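Local coordinates for protein sylvaticin (Pythium sylvaticum, PDB 2POS) that is a secreted, alpha-elicitin-like protein that, as in related elicitins, probably binds sterols and may trigger defence responses in plants, at residues W1-L15 / L66-R79. Sequence-based numbering, arbitrary orientation.
Sequences WEETKECAFTEFFKL and LNPNDCILVFGDVR. With NI (nickel (II) ion), chain E.
E11 turns its CG anti to the backbone N (chi1 -172°) and bends at chi2, which carries its carboxylate to the loop backbone at P68-N69, while L73, also with CG anti to its own N (chi1 -169°), lays CD1 over the centre of the F12 ring. On the syn side of the carboxylate, E11 OE2 accepts the backbone N-H of N69 at 2.7 Å. The extended chain of K14 brings NZ to E11 OE1 in a salt bridge of 2.9 Å, so both oxygens of this buried carboxylate are gripped; a water adds a bond to OE2, and NZ also donates to N67 O, tying the lysine to the loop. L73 CD1 stands 3.6 Å from the F12 ring centroid, a CH-pi contact, and V74 O lies at the ring edge. The C7-C71 disulfide locks the two segments covalently beside a single beta bridge, in which I72 N donates to K5 O and C7 N to I72 O, both at 2.8 Å. Farther out, R79 NH1 forms a salt bridge with E6 OE2 at 3.2 Å, approaching from above the carboxylate plane; a water also joins that oxygen to R79 NH2. At the N-terminus, D70 OD1 takes the N-H of E2 as well as N81 ND2, and the terminal N and backbone O of W1 bind nickel alongside three atoms from elsewhere. The N-terminal segment thus runs from helix 82-92, touched by W1, past hairpin strands 73-75 and 78-80 to helix 10-13.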
loop_
_atom_site.group_PDB
_atom_site.type_symbol
_atom_site.label_atom_id
_atom_site.label_comp_id
_atom_site.label_asym_id
_atom_site.label_seq_id
_atom_site.Cartn_x
_atom_site.Cartn_y
_atom_site.Cartn_z
ATOM N N TRP A 1 -12.808 9.380 1.389
ATOM C CA TRP A 1 -11.799 8.769 2.302
ATOM C C TRP A 1 -11.339 9.811 3.286
ATOM O O TRP A 1 -11.402 11.015 3.006
ATOM C CB TRP A 1 -10.593 8.249 1.511
ATOM C CG TRP A 1 -10.973 7.181 0.554
ATOM C CD1 TRP A 1 -11.150 7.314 -0.797
ATOM C CD2 TRP A 1 -11.273 5.820 0.870
ATOM N NE1 TRP A 1 -11.538 6.112 -1.340
ATOM C CE2 TRP A 1 -11.607 5.174 -0.344
ATOM C CE3 TRP A 1 -11.290 5.077 2.059
ATOM C CZ2 TRP A 1 -11.958 3.824 -0.399
ATOM C CZ3 TRP A 1 -11.636 3.730 2.004
ATOM C CH2 TRP A 1 -11.962 3.119 0.780
ATOM N N GLU A 2 -10.859 9.343 4.432
ATOM C CA GLU A 2 -10.313 10.228 5.443
ATOM C C GLU A 2 -9.023 10.881 4.966
ATOM O O GLU A 2 -8.079 10.197 4.579
ATOM C CB GLU A 2 -10.072 9.461 6.747
ATOM C CG GLU A 2 -9.636 10.360 7.882
ATOM C CD GLU A 2 -10.649 11.465 8.141
ATOM O OE1 GLU A 2 -11.836 11.125 8.360
ATOM O OE2 GLU A 2 -10.259 12.664 8.118
ATOM N N GLU A 3 -8.994 12.210 5.005
ATOM C CA GLU A 3 -7.834 12.970 4.540
ATOM C C GLU A 3 -7.202 13.844 5.632
ATOM O O GLU A 3 -6.163 14.462 5.399
ATOM C CB GLU A 3 -8.204 13.824 3.325
ATOM C CG GLU A 3 -8.773 13.052 2.120
ATOM C CD GLU A 3 -7.749 12.162 1.399
ATOM O OE1 GLU A 3 -6.528 12.322 1.625
ATOM O OE2 GLU A 3 -8.174 11.306 0.590
ATOM N N THR A 4 -7.814 13.884 6.814
ATOM C CA THR A 4 -7.327 14.749 7.894
ATOM C C THR A 4 -6.929 13.956 9.132
ATOM O O THR A 4 -5.830 14.129 9.669
ATOM C CB THR A 4 -8.374 15.817 8.278
ATOM O OG1 THR A 4 -8.676 16.616 7.128
ATOM C CG2 THR A 4 -7.844 16.717 9.397
ATOM N N LYS A 5 -7.832 13.094 9.586
ATOM C CA LYS A 5 -7.593 12.293 10.779
ATOM C C LYS A 5 -6.401 11.371 10.567
ATOM O O LYS A 5 -6.356 10.607 9.598
ATOM C CB LYS A 5 -8.852 11.505 11.119
ATOM C CG LYS A 5 -8.818 10.725 12.417
ATOM C CD LYS A 5 -10.240 10.322 12.832
ATOM C CE LYS A 5 -10.879 9.359 11.838
ATOM N NZ LYS A 5 -12.272 8.970 12.226
ATOM N N GLU A 6 -5.439 11.451 11.480
ATOM C CA GLU A 6 -4.217 10.650 11.395
ATOM C C GLU A 6 -4.334 9.342 12.173
ATOM O O GLU A 6 -4.983 9.287 13.225
ATOM C CB GLU A 6 -2.998 11.475 11.833
ATOM C CG GLU A 6 -2.678 12.576 10.823
ATOM C CD GLU A 6 -1.712 13.642 11.315
ATOM O OE1 GLU A 6 -1.042 13.446 12.347
ATOM O OE2 GLU A 6 -1.632 14.688 10.640
ATOM N N CYS A 7 -3.725 8.288 11.630
ATOM C CA CYS A 7 -3.683 6.988 12.277
ATOM C C CYS A 7 -2.781 7.069 13.494
ATOM O O CYS A 7 -1.766 7.770 13.479
ATOM C CB CYS A 7 -3.094 5.921 11.345
ATOM S SG CYS A 7 -3.826 5.796 9.706
ATOM N N ALA A 8 -3.157 6.339 14.535
ATOM C CA ALA A 8 -2.259 6.072 15.655
ATOM C C ALA A 8 -1.047 5.311 15.124
ATOM O O ALA A 8 -1.147 4.587 14.129
ATOM C CB ALA A 8 -2.974 5.258 16.709
ATOM N N PHE A 9 0.098 5.465 15.781
ATOM C CA PHE A 9 1.309 4.796 15.309
ATOM C C PHE A 9 1.129 3.278 15.249
ATOM O O PHE A 9 1.746 2.611 14.413
ATOM C CB PHE A 9 2.530 5.166 16.166
ATOM C CG PHE A 9 3.831 4.661 15.606
ATOM C CD1 PHE A 9 4.492 5.365 14.609
ATOM C CD2 PHE A 9 4.388 3.472 16.065
ATOM C CE1 PHE A 9 5.690 4.897 14.081
ATOM C CE2 PHE A 9 5.583 2.994 15.540
ATOM C CZ PHE A 9 6.233 3.704 14.549
ATOM N N THR A 10 0.275 2.744 16.125
ATOM C CA THR A 10 -0.005 1.306 16.184
ATOM C C THR A 10 -0.500 0.744 14.851
ATOM O O THR A 10 -0.374 -0.450 14.583
ATOM C CB THR A 10 -1.003 0.950 17.317
ATOM O OG1 THR A 10 -2.170 1.776 17.220
ATOM C CG2 THR A 10 -0.359 1.142 18.688
ATOM N N GLU A 11 -1.046 1.613 14.002
ATOM C CA GLU A 11 -1.460 1.207 12.669
ATOM C C GLU A 11 -0.285 0.614 11.886
ATOM O O GLU A 11 -0.479 -0.324 11.122
ATOM C CB GLU A 11 -2.084 2.384 11.920
ATOM C CG GLU A 11 -2.722 2.042 10.577
ATOM C CD GLU A 11 -4.069 1.337 10.683
ATOM O OE1 GLU A 11 -4.650 1.248 11.784
ATOM O OE2 GLU A 11 -4.556 0.875 9.635
ATOM N N PHE A 12 0.925 1.150 12.073
ATOM C CA PHE A 12 2.110 0.603 11.400
ATOM C C PHE A 12 2.285 -0.869 11.738
ATOM O O PHE A 12 2.634 -1.675 10.871
ATOM C CB PHE A 12 3.402 1.336 11.797
ATOM C CG PHE A 12 3.608 2.652 11.105
ATOM C CD1 PHE A 12 3.368 3.846 11.778
ATOM C CD2 PHE A 12 4.059 2.703 9.787
ATOM C CE1 PHE A 12 3.571 5.075 11.153
ATOM C CE2 PHE A 12 4.253 3.934 9.145
ATOM C CZ PHE A 12 4.012 5.114 9.830
ATOM N N PHE A 13 2.034 -1.227 12.995
ATOM C CA PHE A 13 2.284 -2.598 13.439
ATOM C C PHE A 13 1.403 -3.614 12.728
ATOM O O PHE A 13 1.773 -4.783 12.596
ATOM C CB PHE A 13 2.157 -2.736 14.960
ATOM C CG PHE A 13 3.106 -1.848 15.742
ATOM C CD1 PHE A 13 2.676 -1.229 16.913
ATOM C CD2 PHE A 13 4.423 -1.652 15.327
ATOM C CE1 PHE A 13 3.534 -0.414 17.645
ATOM C CE2 PHE A 13 5.291 -0.842 16.064
ATOM C CZ PHE A 13 4.836 -0.228 17.229
ATOM N N LYS A 14 0.239 -3.165 12.246
ATOM C CA LYS A 14 -0.646 -4.031 11.463
ATOM C C LYS A 14 0.017 -4.558 10.195
ATOM O O LYS A 14 -0.373 -5.610 9.690
ATOM C CB LYS A 14 -1.903 -3.277 11.029
ATOM C CG LYS A 14 -2.927 -3.017 12.096
ATOM C CD LYS A 14 -4.119 -2.367 11.405
ATOM C CE LYS A 14 -5.152 -1.908 12.387
ATOM N NZ LYS A 14 -6.245 -1.223 11.637
ATOM N N LEU A 15 0.983 -3.808 9.674
ATOM C CA LEU A 15 1.643 -4.155 8.417
ATOM C C LEU A 15 2.680 -5.274 8.549
ATOM O O LEU A 15 3.204 -5.742 7.541
ATOM C CB LEU A 15 2.304 -2.913 7.811
ATOM C CG LEU A 15 1.414 -1.688 7.581
ATOM C CD1 LEU A 15 2.282 -0.530 7.101
ATOM C CD2 LEU A 15 0.307 -1.987 6.592
ATOM N N LEU A 66 -5.371 -7.241 6.372
ATOM C CA LEU A 66 -4.917 -6.639 7.630
ATOM C C LEU A 66 -5.932 -5.663 8.206
ATOM O O LEU A 66 -5.740 -5.137 9.300
ATOM C CB LEU A 66 -3.607 -5.882 7.422
ATOM C CG LEU A 66 -2.482 -6.562 6.652
ATOM C CD1 LEU A 66 -1.395 -5.537 6.401
ATOM C CD2 LEU A 66 -1.948 -7.760 7.417
ATOM N N ASN A 67 -6.996 -5.405 7.456
ATOM C CA ASN A 67 -8.027 -4.447 7.864
ATOM C C ASN A 67 -7.476 -3.070 8.234
ATOM O O ASN A 67 -7.668 -2.612 9.363
ATOM C CB ASN A 67 -8.882 -5.029 8.990
ATOM C CG ASN A 67 -9.639 -6.251 8.544
ATOM O OD1 ASN A 67 -10.246 -6.255 7.470
ATOM N ND2 ASN A 67 -9.589 -7.310 9.344
ATOM N N PRO A 68 -6.803 -2.401 7.276
ATOM C CA PRO A 68 -6.257 -1.072 7.533
ATOM C C PRO A 68 -7.378 -0.075 7.800
ATOM O O PRO A 68 -8.449 -0.178 7.197
ATOM C CB PRO A 68 -5.549 -0.726 6.218
ATOM C CG PRO A 68 -6.221 -1.555 5.191
ATOM C CD PRO A 68 -6.552 -2.834 5.889
ATOM N N ASN A 69 -7.127 0.866 8.706
ATOM C CA ASN A 69 -8.106 1.887 9.051
ATOM C C ASN A 69 -8.164 2.994 8.010
ATOM O O ASN A 69 -7.230 3.189 7.239
ATOM C CB ASN A 69 -7.811 2.462 10.441
ATOM C CG ASN A 69 -8.174 1.499 11.553
ATOM O OD1 ASN A 69 -8.968 0.584 11.359
ATOM N ND2 ASN A 69 -7.592 1.702 12.727
ATOM N N ASP A 70 -9.299 3.683 7.990
ATOM C CA ASP A 70 -9.528 4.824 7.134
ATOM C C ASP A 70 -8.982 6.051 7.864
ATOM O O ASP A 70 -9.703 6.744 8.589
ATOM C CB ASP A 70 -11.032 4.941 6.870
ATOM C CG ASP A 70 -11.373 5.939 5.769
ATOM O OD1 ASP A 70 -10.476 6.610 5.227
ATOM O OD2 ASP A 70 -12.573 6.046 5.442
ATOM N N CYS A 71 -7.687 6.288 7.687
ATOM C CA CYS A 71 -6.972 7.375 8.349
ATOM C C CYS A 71 -5.678 7.624 7.600
ATOM O O CYS A 71 -5.260 6.794 6.790
ATOM C CB CYS A 71 -6.657 7.025 9.812
ATOM S SG CYS A 71 -5.791 5.432 10.051
ATOM N N ILE A 72 -5.047 8.763 7.881
ATOM C CA ILE A 72 -3.786 9.120 7.250
ATOM C C ILE A 72 -2.616 8.594 8.071
ATOM O O ILE A 72 -2.427 8.980 9.226
ATOM C CB ILE A 72 -3.675 10.658 7.042
ATOM C CG1 ILE A 72 -4.738 11.148 6.042
ATOM C CG2 ILE A 72 -2.261 11.051 6.612
ATOM C CD1 ILE A 72 -4.496 10.725 4.586
ATOM N N LEU A 73 -1.863 7.684 7.460
ATOM C CA LEU A 73 -0.613 7.181 8.011
ATOM C C LEU A 73 0.509 8.157 7.673
ATOM O O LEU A 73 0.742 8.463 6.500
ATOM C CB LEU A 73 -0.318 5.801 7.424
ATOM C CG LEU A 73 0.804 4.951 8.025
ATOM C CD1 LEU A 73 0.456 4.545 9.454
ATOM C CD2 LEU A 73 1.026 3.725 7.165
ATOM N N VAL A 74 1.181 8.644 8.716
ATOM C CA VAL A 74 2.234 9.648 8.591
ATOM C C VAL A 74 3.589 8.996 8.840
ATOM O O VAL A 74 3.843 8.499 9.935
ATOM C CB VAL A 74 2.016 10.801 9.605
ATOM C CG1 VAL A 74 3.160 11.817 9.541
ATOM C CG2 VAL A 74 0.690 11.482 9.348
ATOM N N PHE A 75 4.446 9.019 7.822
ATOM C CA PHE A 75 5.796 8.463 7.910
ATOM C C PHE A 75 6.783 9.514 7.413
ATOM O O PHE A 75 7.080 9.591 6.218
ATOM C CB PHE A 75 5.898 7.157 7.101
ATOM C CG PHE A 75 7.224 6.462 7.235
ATOM C CD1 PHE A 75 7.515 5.713 8.363
ATOM C CD2 PHE A 75 8.180 6.563 6.235
ATOM C CE1 PHE A 75 8.743 5.076 8.497
ATOM C CE2 PHE A 75 9.410 5.933 6.356
ATOM C CZ PHE A 75 9.693 5.189 7.490
ATOM N N GLY A 76 7.281 10.340 8.334
ATOM C CA GLY A 76 8.027 11.541 7.945
ATOM C C GLY A 76 7.127 12.477 7.155
ATOM O O GLY A 76 6.038 12.828 7.611
ATOM N N ASP A 77 7.569 12.861 5.961
ATOM C CA ASP A 77 6.778 13.703 5.066
ATOM C C ASP A 77 5.798 12.913 4.205
ATOM O O ASP A 77 4.978 13.498 3.488
ATOM C CB ASP A 77 7.703 14.545 4.186
ATOM C CG ASP A 77 8.330 15.679 4.945
ATOM O OD1 ASP A 77 7.918 15.894 6.106
ATOM O OD2 ASP A 77 9.225 16.360 4.395
ATOM N N VAL A 78 5.888 11.587 4.283
ATOM C CA VAL A 78 4.994 10.704 3.540
ATOM C C VAL A 78 3.668 10.594 4.278
ATOM O O VAL A 78 3.633 10.323 5.483
ATOM C CB VAL A 78 5.614 9.304 3.326
ATOM C CG1 VAL A 78 4.598 8.349 2.676
ATOM C CG2 VAL A 78 6.876 9.412 2.482
ATOM N N ARG A 79 2.587 10.841 3.545
ATOM C CA ARG A 79 1.242 10.746 4.088
ATOM C C ARG A 79 0.383 9.971 3.111
ATOM O O ARG A 79 0.280 10.330 1.938
ATOM C CB ARG A 79 0.648 12.140 4.309
ATOM C CG ARG A 79 1.372 12.985 5.341
ATOM C CD ARG A 79 0.931 14.439 5.248
ATOM N NE ARG A 79 -0.525 14.574 5.249
ATOM C CZ ARG A 79 -1.280 14.651 6.341
ATOM N NH1 ARG A 79 -0.725 14.609 7.547
ATOM N NH2 ARG A 79 -2.596 14.774 6.224
HETATM NI NI NI E . -12.472 11.452 1.315
HETATM O O HOH W 1 -4.242 14.007 3.462
HETATM O O HOH W 2 -3.633 15.464 8.886
HETATM O O HOH W 3 -0.052 8.522 11.513
HETATM O O HOH W 4 -4.542 2.356 7.348
#